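Local coordinates for putative oxidoreductase yhhX (Escherichia coli K-12, PDB 3F4L), which probably acts as an NADP-dependent oxidoreductase of the Gfo/Idh/MocA family, perhaps as a scyllo-inositol dehydrogenase, at residues Ser77-Ala82 with Lys106-Leu111; Pro97-Pro100 with Gln104-Glu107. One frame throughout, in Å; residues are numbered along the deposited sequence.

As an example of two helices linked through one strand of a sheet, the chain enters helix 78-87, passes through strand 91-94 and the loop holding Pro97-Pro100, then turns into helix 102-115. Interaction 1 closes the longer circuit, bringing the start of the first helix against the middle of the second. Interaction 2 is nested inside it, folding the loop back on the opening turns of that second helix. Lys106 and Glu107 lie in both. The two also touch each other: His78 ND1 probably hydrogen-bonds to Pro97 O, and Phe98 meets Phe109. Together they tie two helices to the edge of the parallel sheet.

Interaction 1: Ser77-Ala82 with Lys106-Leu111; sequences SHFEYA and KELFAL
Ala82 and Leu108 have the nearest CA atoms, 7.6 Å apart, where two helical segments run side by side and almost parallel. Their axes are separated by 10.9 Å and inclined at 8°, a spacing bridged mainly by side chains reaching across it. Phe79 has CG anti to its backbone nitrogen (chi1 174°), a torsion that swings the ring in closer to the second helix, where Phe79 CE1 lies 3.4 Å from Leu108 CD1. The two side chains slide past one another in opposite directions, and the methyl approaches the ring obliquely. The other branch of Leu108 turns to Ala82, with Leu108 CD2 3.9 Å from Ala82 CB; one leucine thus serves two residues of the first helix with its two methyls. Glu107 meets the far end of the phenyl ring. Its extended chain crosses Phe79 at about a right angle and brings Glu107 OE2 in plane to the ring edge, 3.4 Å from Phe79 CZ, while the carboxylate and ring planes stand 80° apart.

This is the side-by-side pairing of successive helices in a Rossmann fold. Strand 91-94 links the two helices, and strands 66-71, 91-94 and 119-121 follow one another in the parallel sheet, as in consecutive beta-alpha-beta units. Beneath the pair, Ala82 rests on Val92 and Leu108 on the loop residues Phe98 and Thr99.

The chemistry changes from the buried leucine and alanine to the exposed glutamate. A carboxylate oxygen at the edge of an aromatic ring faces its slightly positive hydrogens, so the approach is probably mildly attractive; the ion pair of Glu107 OE2 with Lys83 is long and weak, so charge probably adds only modestly here.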
loop_
_atom_site.group_PDB
_atom_site.type_symbol
_atom_site.label_atom_id
_atom_site.label_comp_id
_atom_site.label_asym_id
_atom_site.label_seq_id
_atom_site.Cartn_x
_atom_site.Cartn_y
_atom_site.Cartn_z
ATOM N N SER A 77 1.573 -34.380 5.361
ATOM C CA SER A 77 0.750 -35.580 5.376
ATOM C C SER A 77 -0.719 -35.292 5.098
ATOM O O SER A 77 -1.543 -36.207 5.089
ATOM C CB SER A 77 0.916 -36.314 6.715
ATOM O OG SER A 77 0.490 -35.525 7.810
ATOM N N HIS A 78 -1.044 -34.026 4.846
ATOM C CA HIS A 78 -2.426 -33.646 4.574
ATOM C C HIS A 78 -3.033 -34.357 3.374
ATOM O O HIS A 78 -4.143 -34.877 3.455
ATOM C CB HIS A 78 -2.547 -32.130 4.376
ATOM C CG HIS A 78 -2.401 -31.342 5.638
ATOM N ND1 HIS A 78 -2.602 -29.977 5.690
ATOM C CD2 HIS A 78 -2.065 -31.722 6.894
ATOM C CE1 HIS A 78 -2.394 -29.554 6.924
ATOM N NE2 HIS A 78 -2.066 -30.591 7.674
ATOM N N PHE A 79 -2.321 -34.387 2.254
ATOM C CA PHE A 79 -2.868 -35.047 1.076
ATOM C C PHE A 79 -3.146 -36.522 1.342
ATOM O O PHE A 79 -4.232 -37.028 1.039
ATOM C CB PHE A 79 -1.912 -34.946 -0.112
ATOM C CG PHE A 79 -2.369 -35.729 -1.307
ATOM C CD1 PHE A 79 -3.437 -35.279 -2.075
ATOM C CD2 PHE A 79 -1.775 -36.949 -1.628
ATOM C CE1 PHE A 79 -3.909 -36.033 -3.143
ATOM C CE2 PHE A 79 -2.242 -37.710 -2.696
ATOM C CZ PHE A 79 -3.310 -37.252 -3.455
ATOM N N GLU A 80 -2.152 -37.198 1.907
ATOM C CA GLU A 80 -2.251 -38.622 2.204
ATOM C C GLU A 80 -3.417 -38.964 3.127
ATOM O O GLU A 80 -4.196 -39.868 2.832
ATOM C CB GLU A 80 -0.936 -39.122 2.810
ATOM C CG GLU A 80 -0.852 -40.633 2.960
ATOM C CD GLU A 80 -1.006 -41.371 1.637
ATOM O OE1 GLU A 80 -0.990 -42.624 1.645
ATOM O OE2 GLU A 80 -1.143 -40.700 0.589
ATOM N N TYR A 81 -3.539 -38.255 4.244
ATOM C CA TYR A 81 -4.639 -38.516 5.166
ATOM C C TYR A 81 -6.000 -38.162 4.552
ATOM O O TYR A 81 -6.980 -38.885 4.741
ATOM C CB TYR A 81 -4.455 -37.739 6.474
ATOM C CG TYR A 81 -3.456 -38.355 7.424
ATOM C CD1 TYR A 81 -3.569 -39.691 7.814
ATOM C CD2 TYR A 81 -2.397 -37.607 7.938
ATOM C CE1 TYR A 81 -2.653 -40.263 8.692
ATOM C CE2 TYR A 81 -1.474 -38.171 8.820
ATOM C CZ TYR A 81 -1.611 -39.497 9.191
ATOM O OH TYR A 81 -0.714 -40.063 10.071
ATOM N N ALA A 82 -6.068 -37.042 3.837
ATOM C CA ALA A 82 -7.323 -36.622 3.214
ATOM C C ALA A 82 -7.800 -37.668 2.210
ATOM O O ALA A 82 -8.972 -38.030 2.193
ATOM C CB ALA A 82 -7.138 -35.276 2.516
ATOM N N LYS A 106 -6.532 -30.578 -6.945
ATOM C CA LYS A 106 -7.475 -30.940 -7.991
ATOM C C LYS A 106 -7.832 -32.416 -7.903
ATOM O O LYS A 106 -8.965 -32.797 -8.175
ATOM C CB LYS A 106 -6.888 -30.612 -9.368
ATOM C CG LYS A 106 -6.708 -29.117 -9.595
ATOM C CD LYS A 106 -6.278 -28.793 -11.022
ATOM C CE LYS A 106 -6.259 -27.291 -11.227
ATOM N NZ LYS A 106 -5.665 -26.877 -12.523
ATOM N N GLU A 107 -6.862 -33.237 -7.509
ATOM C CA GLU A 107 -7.068 -34.677 -7.377
ATOM C C GLU A 107 -8.002 -34.996 -6.208
ATOM O O GLU A 107 -8.833 -35.903 -6.284
ATOM C CB GLU A 107 -5.726 -35.371 -7.160
ATOM C CG GLU A 107 -5.788 -36.881 -7.264
ATOM C CD GLU A 107 -4.424 -37.519 -7.092
ATOM O OE1 GLU A 107 -3.438 -36.954 -7.620
ATOM O OE2 GLU A 107 -4.338 -38.583 -6.441
ATOM N N LEU A 108 -7.855 -34.244 -5.124
ATOM C CA LEU A 108 -8.683 -34.429 -3.939
ATOM C C LEU A 108 -10.152 -34.106 -4.257
ATOM O O LEU A 108 -11.057 -34.831 -3.844
ATOM C CB LEU A 108 -8.161 -33.523 -2.816
ATOM C CG LEU A 108 -7.724 -34.111 -1.471
ATOM C CD1 LEU A 108 -6.914 -35.383 -1.647
ATOM C CD2 LEU A 108 -6.921 -33.060 -0.724
ATOM N N PHE A 109 -10.387 -33.023 -4.994
ATOM C CA PHE A 109 -11.747 -32.632 -5.354
ATOM C C PHE A 109 -12.402 -33.651 -6.299
ATOM O O PHE A 109 -13.581 -33.977 -6.148
ATOM C CB PHE A 109 -11.747 -31.241 -6.000
ATOM C CG PHE A 109 -11.409 -30.127 -5.052
ATOM C CD1 PHE A 109 -12.178 -29.914 -3.908
ATOM C CD2 PHE A 109 -10.352 -29.270 -5.316
ATOM C CE1 PHE A 109 -11.899 -28.857 -3.046
ATOM C CE2 PHE A 109 -10.062 -28.210 -4.463
ATOM C CZ PHE A 109 -10.840 -28.003 -3.323
ATOM N N ALA A 110 -11.638 -34.157 -7.265
ATOM C CA ALA A 110 -12.170 -35.148 -8.202
ATOM C C ALA A 110 -12.614 -36.401 -7.442
ATOM O O ALA A 110 -13.717 -36.915 -7.652
ATOM C CB ALA A 110 -11.121 -35.503 -9.240
ATOM N N LEU A 111 -11.751 -36.883 -6.555
ATOM C CA LEU A 111 -12.068 -38.055 -5.751
ATOM C C LEU A 111 -13.332 -37.817 -4.922
ATOM O O LEU A 111 -14.246 -38.643 -4.914
ATOM C CB LEU A 111 -10.900 -38.382 -4.819
ATOM C CG LEU A 111 -11.141 -39.499 -3.799
ATOM C CD1 LEU A 111 -11.585 -40.768 -4.519
ATOM C CD2 LEU A 111 -9.869 -39.751 -3.003
#

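Interaction 2: Pro97-Pro100 with Gln104-Glu107; sequences PFTP and QAKE
A loop folded back on the first turns of the helix that follows it makes a buried, local contact: Phe98, Thr99 and Pro100, after strand 91-94, pack on Gln104 and Ala105 of helix 102-115. Ala105 is the small residue at the middle. Ala105 CB lies in the plane of the Phe98 ring, at the edge, 3.9 Å from Phe98 CD2, and from another direction it meets Thr99 OG1 at 3.3 Å. Thr99 OG1 also comes within 3.4 Å of Ala105 N, but at too poor an angle for a bond; its hydrogen bond goes to the carbonyl of Thr101. The chi1 of 51° sets OG1 between the backbone nitrogen and carbonyl carbon and sends the methyl CG2 along the backbone of Ala105, while Thr99 CB packs 3.9 Å from Gln104 CB.

The loop belongs to the Rossmann domain and includes the proline of the Glu-Lys-Pro sequence familiar in Gfo/Idh/MocA dehydrogenases; the peptide bond before this Pro97 is cis. With a glycine at Thr99, the carbonyl oxygen of Thr101 would probably be left without its hydroxyl mate and a gap would open beside Ala105.

At the more exposed end, Gln104 extends its chain across Pro100 at about a right angle. Gln104 OE1 comes to 3.1 Å from Pro100 CD and 3.5 Å from Pro100 CB, which is packing against the pyrrolidine ring; the same oxygen has a hydrogen bond to a residue adjoining the segments. The backbone nitrogen of Gln104 is bonded to the side-chain oxygen of Thr101, which ties this first turn to the residue just ahead of the helix. Thr99 and Ala105 also touch Leu326 of helix 319-331, while Phe98 reaches Val322 there.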
loop_
_atom_site.group_PDB
_atom_site.type_symbol
_atom_site.label_atom_id
_atom_site.label_comp_id
_atom_site.label_asym_id
_atom_site.label_seq_id
_atom_site.Cartn_x
_atom_site.Cartn_y
_atom_site.Cartn_z
ATOM N N PRO A 97 -1.713 -26.253 5.106
ATOM C CA PRO A 97 -2.116 -26.003 3.718
ATOM C C PRO A 97 -2.965 -27.174 3.223
ATOM O O PRO A 97 -2.708 -28.318 3.582
ATOM C CB PRO A 97 -0.779 -25.934 2.964
ATOM C CG PRO A 97 0.304 -26.169 4.033
ATOM C CD PRO A 97 -0.392 -26.892 5.134
ATOM N N PHE A 98 -3.967 -26.879 2.404
ATOM C CA PHE A 98 -4.862 -27.900 1.855
ATOM C C PHE A 98 -4.065 -29.071 1.286
ATOM O O PHE A 98 -4.264 -30.225 1.666
ATOM C CB PHE A 98 -5.729 -27.277 0.761
ATOM C CG PHE A 98 -6.903 -28.118 0.371
ATOM C CD1 PHE A 98 -7.804 -28.562 1.336
ATOM C CD2 PHE A 98 -7.113 -28.465 -0.955
ATOM C CE1 PHE A 98 -8.902 -29.344 0.985
ATOM C CE2 PHE A 98 -8.212 -29.250 -1.321
ATOM C CZ PHE A 98 -9.107 -29.688 -0.346
ATOM N N THR A 99 -3.158 -28.754 0.368
ATOM C CA THR A 99 -2.290 -29.746 -0.262
ATOM C C THR A 99 -0.996 -29.041 -0.601
ATOM O O THR A 99 -0.942 -27.809 -0.620
ATOM C CB THR A 99 -2.881 -30.313 -1.579
ATOM O OG1 THR A 99 -3.279 -29.233 -2.436
ATOM C CG2 THR A 99 -4.071 -31.213 -1.290
ATOM N N PRO A 100 0.072 -29.808 -0.857
ATOM C CA PRO A 100 1.340 -29.162 -1.193
ATOM C C PRO A 100 1.278 -28.498 -2.561
ATOM O O PRO A 100 1.974 -27.508 -2.809
ATOM C CB PRO A 100 2.342 -30.322 -1.175
ATOM C CG PRO A 100 1.720 -31.303 -0.208
ATOM C CD PRO A 100 0.267 -31.250 -0.619
ATOM N N GLN A 104 -2.482 -31.859 -6.696
ATOM C CA GLN A 104 -3.001 -32.706 -5.624
ATOM C C GLN A 104 -4.359 -32.207 -5.147
ATOM O O GLN A 104 -5.244 -33.003 -4.832
ATOM C CB GLN A 104 -2.032 -32.749 -4.441
ATOM C CG GLN A 104 -0.838 -33.644 -4.664
ATOM C CD GLN A 104 0.149 -33.582 -3.524
ATOM O OE1 GLN A 104 0.861 -32.590 -3.353
ATOM N NE2 GLN A 104 0.195 -34.640 -2.727
ATOM N N ALA A 105 -4.518 -30.888 -5.085
ATOM C CA ALA A 105 -5.783 -30.303 -4.662
ATOM C C ALA A 105 -6.852 -30.718 -5.664
ATOM O O ALA A 105 -7.934 -31.168 -5.292
ATOM C CB ALA A 105 -5.674 -28.788 -4.617
ATOM N N LYS A 106 -6.532 -30.578 -6.945
ATOM C CA LYS A 106 -7.475 -30.940 -7.991
ATOM C C LYS A 106 -7.832 -32.416 -7.903
ATOM O O LYS A 106 -8.965 -32.797 -8.175
ATOM C CB LYS A 106 -6.888 -30.612 -9.368
ATOM C CG LYS A 106 -6.708 -29.117 -9.595
ATOM C CD LYS A 106 -6.278 -28.793 -11.022
ATOM C CE LYS A 106 -6.259 -27.291 -11.227
ATOM N NZ LYS A 106 -5.665 -26.877 -12.523
ATOM N N GLU A 107 -6.862 -33.237 -7.509
ATOM C CA GLU A 107 -7.068 -34.677 -7.377
ATOM C C GLU A 107 -8.002 -34.996 -6.208
ATOM O O GLU A 107 -8.833 -35.903 -6.284
ATOM C CB GLU A 107 -5.726 -35.371 -7.160
ATOM C CG GLU A 107 -5.788 -36.881 -7.264
ATOM C CD GLU A 107 -4.424 -37.519 -7.092
ATOM O OE1 GLU A 107 -3.438 -36.954 -7.620
ATOM O OE2 GLU A 107 -4.338 -38.583 -6.441
#